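Local coordinates for hypothetical Membrane Spanning Protein (Bacillus cereus, PDB 2FB5) that probably catalyses, as a diadenylate cyclase, the condensation of two ATP molecules into cyclic di-AMP, and is probably needed for efficient spore formation, at residues 16-21 with 58-63; 68-73 with 98-103; 72-77 with 140-145; 131-136 with 147-152; 153-158 with 167-172. All coordinates share one frame; numbering follows the deposited sequence.

Contact 1 of 5, residues 16-21 with 58-63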
# COMPACT_ATOMS: atom_id res chain seq x y z
N ILE A 16 -13.80 -10.11 0.64
CA ILE A 16 -15.06 -10.03 -0.10
C ILE A 16 -15.90 -11.30 0.11
O ILE A 16 -17.08 -11.21 0.42
CB ILE A 16 -14.81 -9.78 -1.60
CG1 ILE A 16 -14.38 -8.33 -1.84
CG2 ILE A 16 -16.05 -10.14 -2.45
CD1 ILE A 16 -13.85 -8.06 -3.28
N GLN A 17 -15.29 -12.46 -0.05
CA GLN A 17 -15.98 -13.74 0.21
C GLN A 17 -16.51 -13.86 1.63
O GLN A 17 -17.60 -14.38 1.84
CB GLN A 17 -15.05 -14.91 -0.07
CG GLN A 17 -14.77 -15.14 -1.54
CD GLN A 17 -13.64 -16.13 -1.71
OE1 GLN A 17 -13.74 -17.28 -1.27
NE2 GLN A 17 -12.53 -15.69 -2.29
N THR A 18 -15.73 -13.40 2.61
CA THR A 18 -16.16 -13.41 4.00
C THR A 18 -17.41 -12.53 4.19
O THR A 18 -18.40 -12.96 4.79
CB THR A 18 -15.03 -12.98 4.94
OG1 THR A 18 -13.88 -13.78 4.67
CG2 THR A 18 -15.45 -13.16 6.40
N LYS A 19 -17.37 -11.32 3.64
CA LYS A 19 -18.50 -10.38 3.72
C LYS A 19 -19.74 -10.98 3.07
O LYS A 19 -20.84 -10.84 3.60
CB LYS A 19 -18.17 -9.05 3.06
CG LYS A 19 -17.15 -8.18 3.80
CD LYS A 19 -16.93 -6.93 2.95
CE LYS A 19 -15.98 -5.96 3.58
NZ LYS A 19 -15.79 -4.78 2.68
N GLN A 20 -19.55 -11.64 1.93
CA GLN A 20 -20.66 -12.27 1.21
C GLN A 20 -21.30 -13.41 2.01
O GLN A 20 -22.52 -13.54 2.00
CB GLN A 20 -20.22 -12.76 -0.16
CG GLN A 20 -19.89 -11.64 -1.18
CD GLN A 20 -19.40 -12.18 -2.52
OE1 GLN A 20 -18.80 -13.26 -2.59
NE2 GLN A 20 -19.63 -11.42 -3.59
N MET A 21 -20.51 -14.21 2.72
CA MET A 21 -21.11 -15.24 3.57
C MET A 21 -21.85 -14.64 4.76
O MET A 21 -22.87 -15.18 5.17
CB MET A 21 -20.10 -16.28 4.06
CG MET A 21 -20.82 -17.53 4.66
SD MET A 21 -21.83 -18.45 3.45
CE MET A 21 -20.52 -18.61 2.20
N GLN A 58 -16.92 -18.47 9.58
CA GLN A 58 -15.74 -18.73 10.41
C GLN A 58 -14.56 -19.21 9.56
O GLN A 58 -13.44 -18.75 9.74
CB GLN A 58 -16.07 -19.71 11.56
CG GLN A 58 -14.87 -20.10 12.42
CD GLN A 58 -15.04 -19.80 13.92
OE1 GLN A 58 -16.09 -20.07 14.51
NE2 GLN A 58 -13.99 -19.26 14.54
N THR A 59 -14.82 -20.11 8.61
CA THR A 59 -13.80 -20.66 7.73
C THR A 59 -13.21 -19.59 6.82
O THR A 59 -11.98 -19.51 6.67
CB THR A 59 -14.37 -21.82 6.91
OG1 THR A 59 -14.79 -22.85 7.82
CG2 THR A 59 -13.32 -22.38 5.96
N LEU A 60 -14.07 -18.78 6.21
CA LEU A 60 -13.63 -17.72 5.30
C LEU A 60 -12.80 -16.68 6.05
O LEU A 60 -11.75 -16.25 5.57
CB LEU A 60 -14.84 -17.06 4.65
CG LEU A 60 -15.36 -17.51 3.27
CD1 LEU A 60 -14.88 -18.86 2.82
CD2 LEU A 60 -16.89 -17.48 3.29
N ALA A 61 -13.29 -16.26 7.21
CA ALA A 61 -12.59 -15.24 8.00
C ALA A 61 -11.20 -15.71 8.42
O ALA A 61 -10.23 -14.94 8.37
CB ALA A 61 -13.41 -14.84 9.22
N ALA A 62 -11.10 -16.97 8.86
CA ALA A 62 -9.82 -17.54 9.27
C ALA A 62 -8.84 -17.58 8.09
O ALA A 62 -7.69 -17.19 8.23
CB ALA A 62 -10.01 -18.93 9.87
N THR A 63 -9.32 -18.04 6.94
CA THR A 63 -8.52 -18.05 5.72
C THR A 63 -8.06 -16.63 5.36
O THR A 63 -6.90 -16.42 4.99
CB THR A 63 -9.31 -18.67 4.54
OG1 THR A 63 -9.81 -19.95 4.95
CG2 THR A 63 -8.42 -18.88 3.31
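Leu-60 leans across from helix 47-70 onto the turn of helix 4-35 formed by Gln-17, Thr-18 and Met-21. Its CB comes first, 3.4 Å from Thr-18 OG1 and 3.9 Å from Thr-18 CA. CG follows and lies against the Gln-17 carbonyl group, 4.1 Å from Gln-17 O. CD2 is 3.5 Å from Gln-17 O and 3.5 Å from Met-21 CB. The Met-21 side chain crosses Leu-60 at about a right angle. Its CG stands anti to the backbone N (chi1 -165°), and the chain then folds back on itself, so that its CE also comes to 4.0 Å from Leu-60 CD2. Beside this, Thr-18 CG2 meets Ala-61 CB at 3.9 Å.

The two helices run antiparallel at 160°, and the axes of the two segments approach to 8.6 Å. They form the helical hairpin of the N-terminal CdaS domain, and the contact lies at its surface. Thr-18 also touches Tyr-64, and Met-21 reaches Asn-56 and Val-57, all on helix 47-70.

No hydrogen bond joins the two segments. The Thr-18 hydroxyl is bonded within its own helix, to Leu-14 O, although it lies against Leu-60. The hairpin is therefore held here by van der Waals contact, of Leu-60 against Met-21 carbons and against the oxygens of Gln-17 and Thr-18.

Contact 2 of 5, residues 68-73 with 98-103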
# COMPACT_ATOMS: atom_id res chain seq x y z
N ALA A 68 -3.81 -12.51 5.17
CA ALA A 68 -3.46 -11.11 5.39
C ALA A 68 -2.27 -10.95 6.34
O ALA A 68 -1.39 -10.11 6.10
CB ALA A 68 -4.69 -10.32 5.91
N TYR A 69 -2.24 -11.75 7.40
CA TYR A 69 -1.17 -11.66 8.40
C TYR A 69 0.13 -12.38 8.01
O TYR A 69 1.21 -11.98 8.45
CB TYR A 69 -1.64 -12.21 9.74
CG TYR A 69 -2.72 -11.41 10.42
CD1 TYR A 69 -2.81 -10.02 10.25
CD2 TYR A 69 -3.63 -12.03 11.26
CE1 TYR A 69 -3.82 -9.28 10.89
CE2 TYR A 69 -4.63 -11.31 11.90
CZ TYR A 69 -4.72 -9.94 11.72
OH TYR A 69 -5.72 -9.23 12.37
N LEU A 70 0.03 -13.44 7.21
CA LEU A 70 1.19 -14.27 6.90
C LEU A 70 1.77 -14.13 5.48
O LEU A 70 2.95 -14.36 5.28
CB LEU A 70 0.93 -15.76 7.22
CG LEU A 70 0.59 -16.16 8.66
CD1 LEU A 70 0.62 -17.70 8.83
CD2 LEU A 70 1.51 -15.50 9.70
N SER A 71 0.95 -13.74 4.50
CA SER A 71 1.44 -13.73 3.11
C SER A 71 2.69 -12.88 2.86
O SER A 71 3.49 -13.24 2.01
CB SER A 71 0.34 -13.42 2.09
OG SER A 71 -0.04 -12.06 2.17
N PRO A 72 2.86 -11.74 3.58
CA PRO A 72 4.10 -10.99 3.38
C PRO A 72 5.34 -11.66 3.96
O PRO A 72 6.47 -11.22 3.66
CB PRO A 72 3.84 -9.67 4.14
CG PRO A 72 2.38 -9.63 4.37
CD PRO A 72 1.95 -11.03 4.51
N TYR A 73 5.16 -12.70 4.77
CA TYR A 73 6.26 -13.25 5.55
C TYR A 73 6.59 -14.70 5.26
O TYR A 73 7.67 -15.18 5.62
CB TYR A 73 5.99 -13.04 7.05
CG TYR A 73 5.71 -11.60 7.35
CD1 TYR A 73 6.74 -10.67 7.32
CD2 TYR A 73 4.42 -11.17 7.66
CE1 TYR A 73 6.49 -9.34 7.58
CE2 TYR A 73 4.16 -9.84 7.93
CZ TYR A 73 5.21 -8.94 7.88
OH TYR A 73 4.98 -7.62 8.14
N VAL A 98 5.34 -18.28 13.53
CA VAL A 98 5.75 -17.75 12.24
C VAL A 98 6.37 -16.38 12.44
O VAL A 98 5.68 -15.44 12.84
CB VAL A 98 4.58 -17.68 11.23
CG1 VAL A 98 5.10 -17.23 9.88
CG2 VAL A 98 3.89 -19.04 11.15
N GLU A 99 7.67 -16.29 12.19
CA GLU A 99 8.40 -15.03 12.26
C GLU A 99 7.83 -14.05 11.26
O GLU A 99 7.58 -14.40 10.09
CB GLU A 99 9.89 -15.23 11.99
CG GLU A 99 10.74 -14.01 12.32
CD GLU A 99 12.24 -14.29 12.26
OE1 GLU A 99 12.68 -15.39 12.66
OE2 GLU A 99 12.99 -13.40 11.80
N ARG A 100 7.61 -12.82 11.72
CA ARG A 100 7.08 -11.77 10.84
C ARG A 100 8.14 -10.68 10.65
O ARG A 100 9.25 -10.99 10.20
CB ARG A 100 5.67 -11.31 11.29
CG ARG A 100 4.60 -12.41 11.08
CD ARG A 100 3.21 -12.08 11.63
NE ARG A 100 2.42 -11.19 10.78
CZ ARG A 100 2.03 -9.96 11.15
NH1 ARG A 100 2.36 -9.48 12.33
NH2 ARG A 100 1.31 -9.22 10.32
N ASN A 101 7.84 -9.42 10.98
CA ASN A 101 8.82 -8.36 10.75
C ASN A 101 9.96 -8.31 11.78
O ASN A 101 11.06 -7.84 11.49
CB ASN A 101 8.15 -6.98 10.61
CG ASN A 101 9.15 -5.88 10.18
OD1 ASN A 101 9.79 -6.01 9.15
ND2 ASN A 101 9.31 -4.84 11.01
N GLU A 102 9.70 -8.81 12.99
CA GLU A 102 10.68 -8.72 14.07
C GLU A 102 11.43 -10.03 14.32
O GLU A 102 10.81 -11.12 14.33
CB GLU A 102 10.02 -8.20 15.35
CG GLU A 102 9.36 -6.85 15.17
CD GLU A 102 8.44 -6.44 16.31
OE1 GLU A 102 8.42 -7.09 17.38
OE2 GLU A 102 7.71 -5.44 16.12
N THR A 103 12.74 -9.94 14.51
CA THR A 103 13.57 -11.13 14.75
C THR A 103 13.37 -11.64 16.18
O THR A 103 13.06 -10.87 17.09
CB THR A 103 15.08 -10.90 14.43
OG1 THR A 103 15.64 -9.99 15.38
CG2 THR A 103 15.26 -10.34 13.00
O HOH W 1 0.53 -8.65 7.65
O HOH W 2 8.36 -16.07 8.09
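Arg-100 lies across the Tyr-73 ring and reaches past it to the carbonyl of Tyr-69. This is the tight part. Arg-100 CB sits over the centre of the ring, 3.8 Å from its centroid and 10° off the normal, a CH-pi contact. Pro-72 CB covers part of the opposite face. Further out, Arg-100 bends at chi3 (79°) and turns its guanidinium edge to Tyr-69 O. The NE bond is short and fairly straight, 2.7 Å with an angle of 163° at the hydrogen. NH2 adds a weak bond to the same oxygen. Deeper in, Leu-70 CD2 packs on Val-98 CG1 at 4.0 Å.

The contact joins the end of the N-terminal helical domain to the DisA-type nucleotide-binding domain, at the loop that leaves strand 94-98. Asp-179 holds that loop: its O takes Arg-100 NH1, and its carboxylate takes the N atoms of Asn-101 and Glu-102.

Water extends the bonding. Water 1, at the guanidinium edge, donates to Ala-68 O and accepts from Arg-100 NH2 at 2.8 Å. Water 2 links Tyr-73 O to Glu-99 O, at 2.7 Å from each. The loose part is the phenol end of Tyr-73, where OH only skirts Asn-101 CB, 4.1 Å away.

Contact 3 of 5, residues 72-77 with 140-145; sequences PYTESS and VKNNHI
Thr-74 OG1 is held by two bonds, one to each segment. It donates to Asn-142 O at 2.7 Å and accepts from Ser-76 N at 2.8 Å. The second bond makes an ST turn, which curls residues 74-76 round the hydroxyl. OG1 stands anti to the backbone N (chi1 175°), and this carries it to the tip of the facing turn. It approaches Asn-142 O from above the carbonyl plane, 53° out of it, and not along a lone pair.

The facing turn is a type II' beta turn from Lys-141 to His-144, with Asn-142 and Asn-143 at its corners. Lys-141 and His-144 exchange two backbone hydrogen bonds, which closes a tight two-residue beta hairpin. The backbone of Asn-142 meets Tyr-73 directly, with CA 3.3 Å from Tyr-73 O in a CA-H...O contact. Water 2 adds a further link by accepting from Asn-142 N at 2.6 Å. The Asn-142 side chain turns back over the loop. Its OD1 takes a weak bond from Glu-75 N at 3.4 Å, while ND2 gives a bond to water 3, 3.1 Å away, which in turn donates weakly to Glu-75 OE2. The Asn-143 side chain lies between Glu-75 and Ser-76, with its amide plane 30° from the Glu-75 carboxylate.

In the fold, residues 72-76 belong to the linker that follows helix 47-70. Ser-76 is at the N-cap position, and Ser-77 begins helix 77-90. The hairpin joins strands 137-141 and 144-150. Asn-143 also pairs through its backbone with Leu-118, just after strand 112-117.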
# COMPACT_ATOMS: atom_id res chain seq x y z
N PRO A 72 2.86 -11.74 3.58
CA PRO A 72 4.10 -10.99 3.38
C PRO A 72 5.34 -11.66 3.96
O PRO A 72 6.47 -11.22 3.66
CB PRO A 72 3.84 -9.67 4.14
CG PRO A 72 2.38 -9.63 4.37
CD PRO A 72 1.95 -11.03 4.51
N TYR A 73 5.16 -12.70 4.77
CA TYR A 73 6.26 -13.25 5.55
C TYR A 73 6.59 -14.70 5.26
O TYR A 73 7.67 -15.18 5.62
CB TYR A 73 5.99 -13.04 7.05
CG TYR A 73 5.71 -11.60 7.35
CD1 TYR A 73 6.74 -10.67 7.32
CD2 TYR A 73 4.42 -11.17 7.66
CE1 TYR A 73 6.49 -9.34 7.58
CE2 TYR A 73 4.16 -9.84 7.93
CZ TYR A 73 5.21 -8.94 7.88
OH TYR A 73 4.98 -7.62 8.14
N THR A 74 5.67 -15.40 4.60
CA THR A 74 5.93 -16.77 4.21
C THR A 74 5.19 -17.09 2.92
O THR A 74 4.15 -16.50 2.63
CB THR A 74 5.56 -17.79 5.34
OG1 THR A 74 5.73 -19.12 4.84
CG2 THR A 74 4.11 -17.61 5.81
N GLU A 75 5.73 -18.01 2.15
CA GLU A 75 5.03 -18.53 0.99
C GLU A 75 4.51 -19.93 1.29
O GLU A 75 4.04 -20.63 0.39
CB GLU A 75 5.96 -18.56 -0.22
CG GLU A 75 6.44 -17.18 -0.64
CD GLU A 75 7.69 -17.22 -1.51
OE1 GLU A 75 8.35 -18.28 -1.61
OE2 GLU A 75 8.03 -16.17 -2.10
N SER A 76 4.61 -20.33 2.55
CA SER A 76 4.23 -21.68 2.95
C SER A 76 2.92 -21.80 3.74
O SER A 76 2.71 -22.79 4.42
CB SER A 76 5.37 -22.33 3.75
OG SER A 76 6.52 -22.53 2.94
N SER A 77 2.02 -20.83 3.64
CA SER A 77 0.83 -20.87 4.49
C SER A 77 -0.12 -22.02 4.16
O SER A 77 -0.81 -22.51 5.04
CB SER A 77 0.10 -19.51 4.53
OG SER A 77 -0.53 -19.27 3.28
N VAL A 140 9.25 -20.98 12.33
CA VAL A 140 9.22 -20.95 10.86
C VAL A 140 9.71 -19.57 10.42
O VAL A 140 9.24 -18.55 10.94
CB VAL A 140 7.79 -21.20 10.33
CG1 VAL A 140 7.64 -20.78 8.87
CG2 VAL A 140 7.36 -22.66 10.54
N LYS A 141 10.68 -19.54 9.51
CA LYS A 141 11.09 -18.29 8.87
C LYS A 141 10.88 -18.50 7.38
O LYS A 141 11.60 -19.28 6.77
CB LYS A 141 12.55 -17.98 9.16
CG LYS A 141 13.14 -16.82 8.36
CD LYS A 141 12.63 -15.48 8.87
CE LYS A 141 13.40 -14.33 8.24
NZ LYS A 141 13.04 -13.05 8.93
N ASN A 142 9.89 -17.81 6.83
CA ASN A 142 9.53 -17.94 5.41
C ASN A 142 9.21 -19.40 5.06
O ASN A 142 8.21 -19.93 5.55
CB ASN A 142 10.61 -17.31 4.50
CG ASN A 142 10.11 -17.04 3.08
OD1 ASN A 142 8.91 -17.14 2.79
ND2 ASN A 142 11.04 -16.69 2.19
N ASN A 143 10.06 -20.06 4.27
CA ASN A 143 9.77 -21.43 3.83
C ASN A 143 10.69 -22.47 4.50
O ASN A 143 10.87 -23.57 3.97
CB ASN A 143 9.83 -21.55 2.29
CG ASN A 143 8.98 -20.51 1.58
OD1 ASN A 143 9.47 -19.78 0.69
ND2 ASN A 143 7.72 -20.40 1.98
N HIS A 144 11.25 -22.12 5.66
CA HIS A 144 12.10 -23.04 6.41
C HIS A 144 11.55 -23.27 7.81
O HIS A 144 10.98 -22.37 8.42
CB HIS A 144 13.54 -22.50 6.54
CG HIS A 144 14.32 -22.55 5.27
ND1 HIS A 144 15.19 -23.58 4.97
CD2 HIS A 144 14.40 -21.68 4.23
CE1 HIS A 144 15.74 -23.36 3.78
NE2 HIS A 144 15.27 -22.22 3.31
N ILE A 145 11.73 -24.49 8.31
CA ILE A 145 11.55 -24.79 9.71
C ILE A 145 12.93 -24.56 10.31
O ILE A 145 13.85 -25.33 10.06
CB ILE A 145 11.03 -26.25 9.90
CG1 ILE A 145 9.61 -26.37 9.34
CG2 ILE A 145 11.11 -26.70 11.38
CD1 ILE A 145 9.11 -27.81 9.17
O HOH W 2 8.36 -16.07 8.09
O HOH W 3 10.01 -15.27 -0.34

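Contact 4 of 5, residues 131-136 with 147-152; sequences NPLHDG and SAANIL
Leu-133 and Ala-149 meet where a loop of the nucleotide-binding domain passes a corner in strand 144-150. In the loop, a type I turn from Asn-131 to His-134 leads into Asp-135 and Gly-136, which with Ala-137 form the DGA sequence motif of diadenylate cyclases. The corner is a G1 beta bulge, in which Ala-149 and Asn-150 both face Ala-137. Ala-149 has the left-handed backbone (phi 57°, psi 29°) usual for the first bulge position.

The Leu-133 side chain reaches both alanines, by CB and by CD2. Its CD2 branch meets Ala-149 CB at 4.3 Å. Nearer the backbone, its CB meets Ala-148 CB at 4.4 Å, where the Ala-148 methyl points at the opposing loop. The Ala-149 methyl is set differently: it lies against backbone oxygens, 3.8 Å from Asp-135 O. Thr-112 and Leu-114 of strand 112-117 touch Leu-133 and Ala-148 respectively.

Gly-136 has no side chain to orient, and the two backbones come close. Its CA is 3.9 Å from Ala-149 CA and 3.4 Å from Asn-150 O. At its phi of 135° a CB would be jammed against the carbonyl O of Asp-135, and it would also run into Ala-149 C and Asn-150 O. The close approach thus depends on the missing side chain.

No direct hydrogen bond crosses between the segments. Water 4 does the bridging: it donates to Leu-133 O at 2.7 Å and weakly to Gly-136 O, and it accepts from Ala-149 N at 2.9 Å.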
# COMPACT_ATOMS: atom_id res chain seq x y z
N ASN A 131 7.24 -38.26 20.59
CA ASN A 131 8.54 -38.20 19.89
C ASN A 131 9.50 -37.16 20.49
O ASN A 131 9.06 -36.26 21.19
CB ASN A 131 8.36 -38.04 18.36
CG ASN A 131 8.42 -36.59 17.89
OD1 ASN A 131 7.41 -35.89 17.86
ND2 ASN A 131 9.60 -36.13 17.52
N PRO A 132 10.81 -37.27 20.23
CA PRO A 132 11.79 -36.35 20.80
C PRO A 132 11.56 -34.85 20.53
O PRO A 132 12.04 -34.03 21.30
CB PRO A 132 13.11 -36.82 20.18
CG PRO A 132 12.89 -38.23 19.86
CD PRO A 132 11.47 -38.30 19.40
N LEU A 133 10.83 -34.47 19.48
CA LEU A 133 10.73 -33.04 19.12
C LEU A 133 9.38 -32.37 19.39
O LEU A 133 9.18 -31.18 19.09
CB LEU A 133 11.18 -32.81 17.66
CG LEU A 133 12.65 -33.06 17.31
CD1 LEU A 133 12.88 -32.88 15.80
CD2 LEU A 133 13.59 -32.15 18.10
N HIS A 134 8.45 -33.13 19.96
CA HIS A 134 7.07 -32.69 20.09
C HIS A 134 6.89 -31.63 21.19
O HIS A 134 6.00 -30.81 21.09
CB HIS A 134 6.13 -33.88 20.30
CG HIS A 134 6.09 -34.36 21.71
ND1 HIS A 134 5.09 -34.00 22.59
CD2 HIS A 134 6.94 -35.14 22.41
CE1 HIS A 134 5.33 -34.55 23.77
NE2 HIS A 134 6.45 -35.24 23.69
N ASP A 135 7.73 -31.66 22.21
CA ASP A 135 7.53 -30.80 23.39
C ASP A 135 8.22 -29.44 23.23
O ASP A 135 9.40 -29.29 23.54
CB ASP A 135 8.01 -31.55 24.65
CG ASP A 135 7.77 -30.77 25.95
OD1 ASP A 135 6.83 -29.96 26.01
OD2 ASP A 135 8.52 -31.00 26.93
N GLY A 136 7.47 -28.44 22.77
CA GLY A 136 8.02 -27.10 22.54
C GLY A 136 7.55 -26.57 21.20
O GLY A 136 6.73 -27.19 20.55
N SER A 147 13.84 -24.41 13.59
CA SER A 147 14.11 -25.20 14.77
C SER A 147 12.81 -25.72 15.38
O SER A 147 11.73 -25.27 15.01
CB SER A 147 14.84 -24.33 15.81
OG SER A 147 14.18 -23.09 15.95
N ALA A 148 12.95 -26.65 16.33
CA ALA A 148 11.81 -27.26 17.01
C ALA A 148 12.15 -27.48 18.47
O ALA A 148 13.30 -27.32 18.87
CB ALA A 148 11.45 -28.61 16.34
N ALA A 149 11.15 -27.88 19.26
CA ALA A 149 11.32 -28.07 20.70
C ALA A 149 11.82 -26.79 21.38
O ALA A 149 12.52 -26.83 22.40
CB ALA A 149 12.25 -29.26 20.97
N ASN A 150 11.47 -25.64 20.79
CA ASN A 150 11.91 -24.34 21.32
C ASN A 150 11.12 -23.96 22.57
O ASN A 150 9.98 -24.38 22.74
CB ASN A 150 11.77 -23.23 20.25
CG ASN A 150 12.59 -23.50 18.99
OD1 ASN A 150 12.11 -23.32 17.86
ND2 ASN A 150 13.82 -23.95 19.16
N ILE A 151 11.74 -23.16 23.43
CA ILE A 151 11.08 -22.61 24.62
C ILE A 151 10.73 -21.14 24.43
O ILE A 151 11.61 -20.33 24.12
CB ILE A 151 11.96 -22.77 25.88
CG1 ILE A 151 12.24 -24.26 26.13
CG2 ILE A 151 11.29 -22.13 27.12
CD1 ILE A 151 13.43 -24.51 27.05
N LEU A 152 9.46 -20.80 24.61
CA LEU A 152 8.95 -19.43 24.48
C LEU A 152 8.63 -18.85 25.85
O LEU A 152 8.37 -19.61 26.78
CB LEU A 152 7.66 -19.46 23.68
CG LEU A 152 7.70 -19.42 22.16
CD1 LEU A 152 8.84 -20.24 21.58
CD2 LEU A 152 6.35 -19.88 21.61
O HOH W 4 8.46 -28.65 18.48

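Contact 5 of 5, residues 153-158 with 167-172; sequences PLTKST and RHRAAI
Thr-155 and Arg-169 are joined by two hydrogen bonds that run in opposite directions. Thr-155 N donates to Arg-169 O at 2.9 Å, almost straight (170° at the hydrogen) but from above the carbonyl plane. Arg-169 NH2 donates back to Thr-155 O at 3.1 Å. That oxygen lies near the guanidinium plane, and the donor stands nearly in line with its C=O bond. A bend at chi3 (61°) brings the Arg-169 tip back over the loop.

Apolar groups fill in round this pair. Leu-154 CD1 lies over one face of the guanidinium, 3.9 Å above the plane and toward its rim. The other Leu-154 branch, CD2, packs on Ala-170 CB at 3.7 Å. Thr-155 CB also touches Ile-172 CG2 at 3.8 Å.

A second layer positions Thr-155. Its OG1 accepts from Ser-157 N at 3.0 Å, an ST turn, and is also hydrogen-bonded to Glu-176. Water 5 donates to Thr-155 O and Ser-157 O, and takes a weak bond from Arg-169 NE.

Arg-167, His-168 and Arg-169 are the RHR motif of the diadenylate cyclase family. Arg-167 makes a salt bridge with Glu-187. Arg-169 is tied through both its backbone oxygen and its side chain to one loop residue. The paired bonds hold the loop at Thr-155 against helix 166-175 and probably restrict the guanidinium.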
# COMPACT_ATOMS: atom_id res chain seq x y z
N PRO A 153 8.59 -17.50 25.97
CA PRO A 153 8.16 -16.89 27.25
C PRO A 153 6.66 -17.12 27.47
O PRO A 153 5.89 -17.11 26.50
CB PRO A 153 8.47 -15.40 27.06
CG PRO A 153 8.37 -15.20 25.58
CD PRO A 153 8.90 -16.47 24.96
N LEU A 154 6.25 -17.39 28.71
CA LEU A 154 4.84 -17.63 29.00
C LEU A 154 4.21 -16.33 29.45
O LEU A 154 4.82 -15.59 30.22
CB LEU A 154 4.69 -18.68 30.11
CG LEU A 154 5.34 -20.05 29.93
CD1 LEU A 154 5.16 -20.87 31.20
CD2 LEU A 154 4.76 -20.77 28.72
N THR A 155 2.99 -16.05 28.98
CA THR A 155 2.29 -14.86 29.47
C THR A 155 2.09 -14.92 30.99
O THR A 155 1.83 -16.00 31.54
CB THR A 155 0.94 -14.60 28.77
OG1 THR A 155 0.42 -13.35 29.21
CG2 THR A 155 -0.07 -15.72 29.06
N LYS A 156 2.22 -13.78 31.64
CA LYS A 156 1.90 -13.62 33.07
C LYS A 156 0.48 -13.09 33.23
O LYS A 156 -0.07 -13.09 34.33
CB LYS A 156 2.84 -12.63 33.75
CG LYS A 156 4.26 -12.54 33.19
CD LYS A 156 5.17 -13.62 33.77
CE LYS A 156 6.58 -13.53 33.15
NZ LYS A 156 7.55 -14.42 33.85
N SER A 157 -0.10 -12.62 32.12
CA SER A 157 -1.39 -11.94 32.14
C SER A 157 -2.41 -12.62 33.05
O SER A 157 -2.66 -13.82 32.92
CB SER A 157 -1.97 -11.82 30.73
OG SER A 157 -3.31 -11.35 30.78
N THR A 158 -2.96 -11.84 33.97
CA THR A 158 -4.02 -12.31 34.87
C THR A 158 -5.37 -12.30 34.16
O THR A 158 -6.31 -13.00 34.57
CB THR A 158 -4.09 -11.46 36.16
OG1 THR A 158 -4.48 -10.12 35.84
CG2 THR A 158 -2.73 -11.42 36.87
N ARG A 167 1.04 -24.45 26.30
CA ARG A 167 1.13 -24.18 24.87
C ARG A 167 0.49 -22.84 24.52
O ARG A 167 1.08 -22.02 23.82
CB ARG A 167 0.41 -25.26 24.05
CG ARG A 167 1.32 -26.19 23.33
CD ARG A 167 0.53 -27.20 22.51
NE ARG A 167 1.24 -28.46 22.50
CZ ARG A 167 0.98 -29.47 23.32
NH1 ARG A 167 -0.00 -29.37 24.20
NH2 ARG A 167 1.69 -30.58 23.25
N HIS A 168 -0.73 -22.64 25.00
CA HIS A 168 -1.47 -21.43 24.71
C HIS A 168 -0.83 -20.22 25.38
O HIS A 168 -0.73 -19.15 24.79
CB HIS A 168 -2.93 -21.58 25.12
CG HIS A 168 -3.66 -22.63 24.35
ND1 HIS A 168 -4.41 -22.34 23.23
CD2 HIS A 168 -3.74 -23.97 24.51
CE1 HIS A 168 -4.93 -23.45 22.74
NE2 HIS A 168 -4.53 -24.46 23.51
N ARG A 169 -0.37 -20.40 26.62
CA ARG A 169 0.30 -19.32 27.33
C ARG A 169 1.63 -18.91 26.69
O ARG A 169 2.03 -17.75 26.80
CB ARG A 169 0.53 -19.69 28.80
CG ARG A 169 -0.75 -19.86 29.61
CD ARG A 169 -0.39 -20.31 31.04
NE ARG A 169 0.44 -19.31 31.72
CZ ARG A 169 1.32 -19.57 32.68
NH1 ARG A 169 1.50 -20.82 33.11
NH2 ARG A 169 2.03 -18.59 33.22
N ALA A 170 2.32 -19.86 26.06
CA ALA A 170 3.59 -19.58 25.38
C ALA A 170 3.35 -18.79 24.09
O ALA A 170 4.13 -17.88 23.75
CB ALA A 170 4.33 -20.88 25.07
N ALA A 171 2.29 -19.15 23.38
CA ALA A 171 1.88 -18.44 22.19
C ALA A 171 1.53 -17.00 22.53
O ALA A 171 2.03 -16.06 21.90
CB ALA A 171 0.68 -19.14 21.55
N ILE A 172 0.67 -16.82 23.52
CA ILE A 172 0.28 -15.49 23.95
C ILE A 172 1.52 -14.74 24.40
O ILE A 172 1.72 -13.59 24.01
CB ILE A 172 -0.80 -15.53 25.07
CG1 ILE A 172 -2.08 -16.18 24.53
CG2 ILE A 172 -1.11 -14.12 25.58
CD1 ILE A 172 -3.11 -16.51 25.61
O HOH W 5 -1.12 -16.59 32.65

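Overall arrangement
From the N terminus, contact 1 comes first and closes the hairpin of helices 4-35 and 47-70. Its nearest atoms stay about 5 Å from contact 2, though both use helix 47-70. Contacts 2 and 3 both begin at the end of helix 47-70 and share Pro-72 and Tyr-73. One returns to the loop after strand 94-98, the other to the hairpin at 140-145, and the Glu-99 to Lys-141 salt bridge joins them. Together they tie the helical part to the ends of inner strands of the sheet. Contact 4 crosses contact 3 along the chain, and both use strand 144-150. Contact 5 follows in series, setting the next loop on helix 166-175. It touches contact 4 where Leu-152 packs on Ala-170.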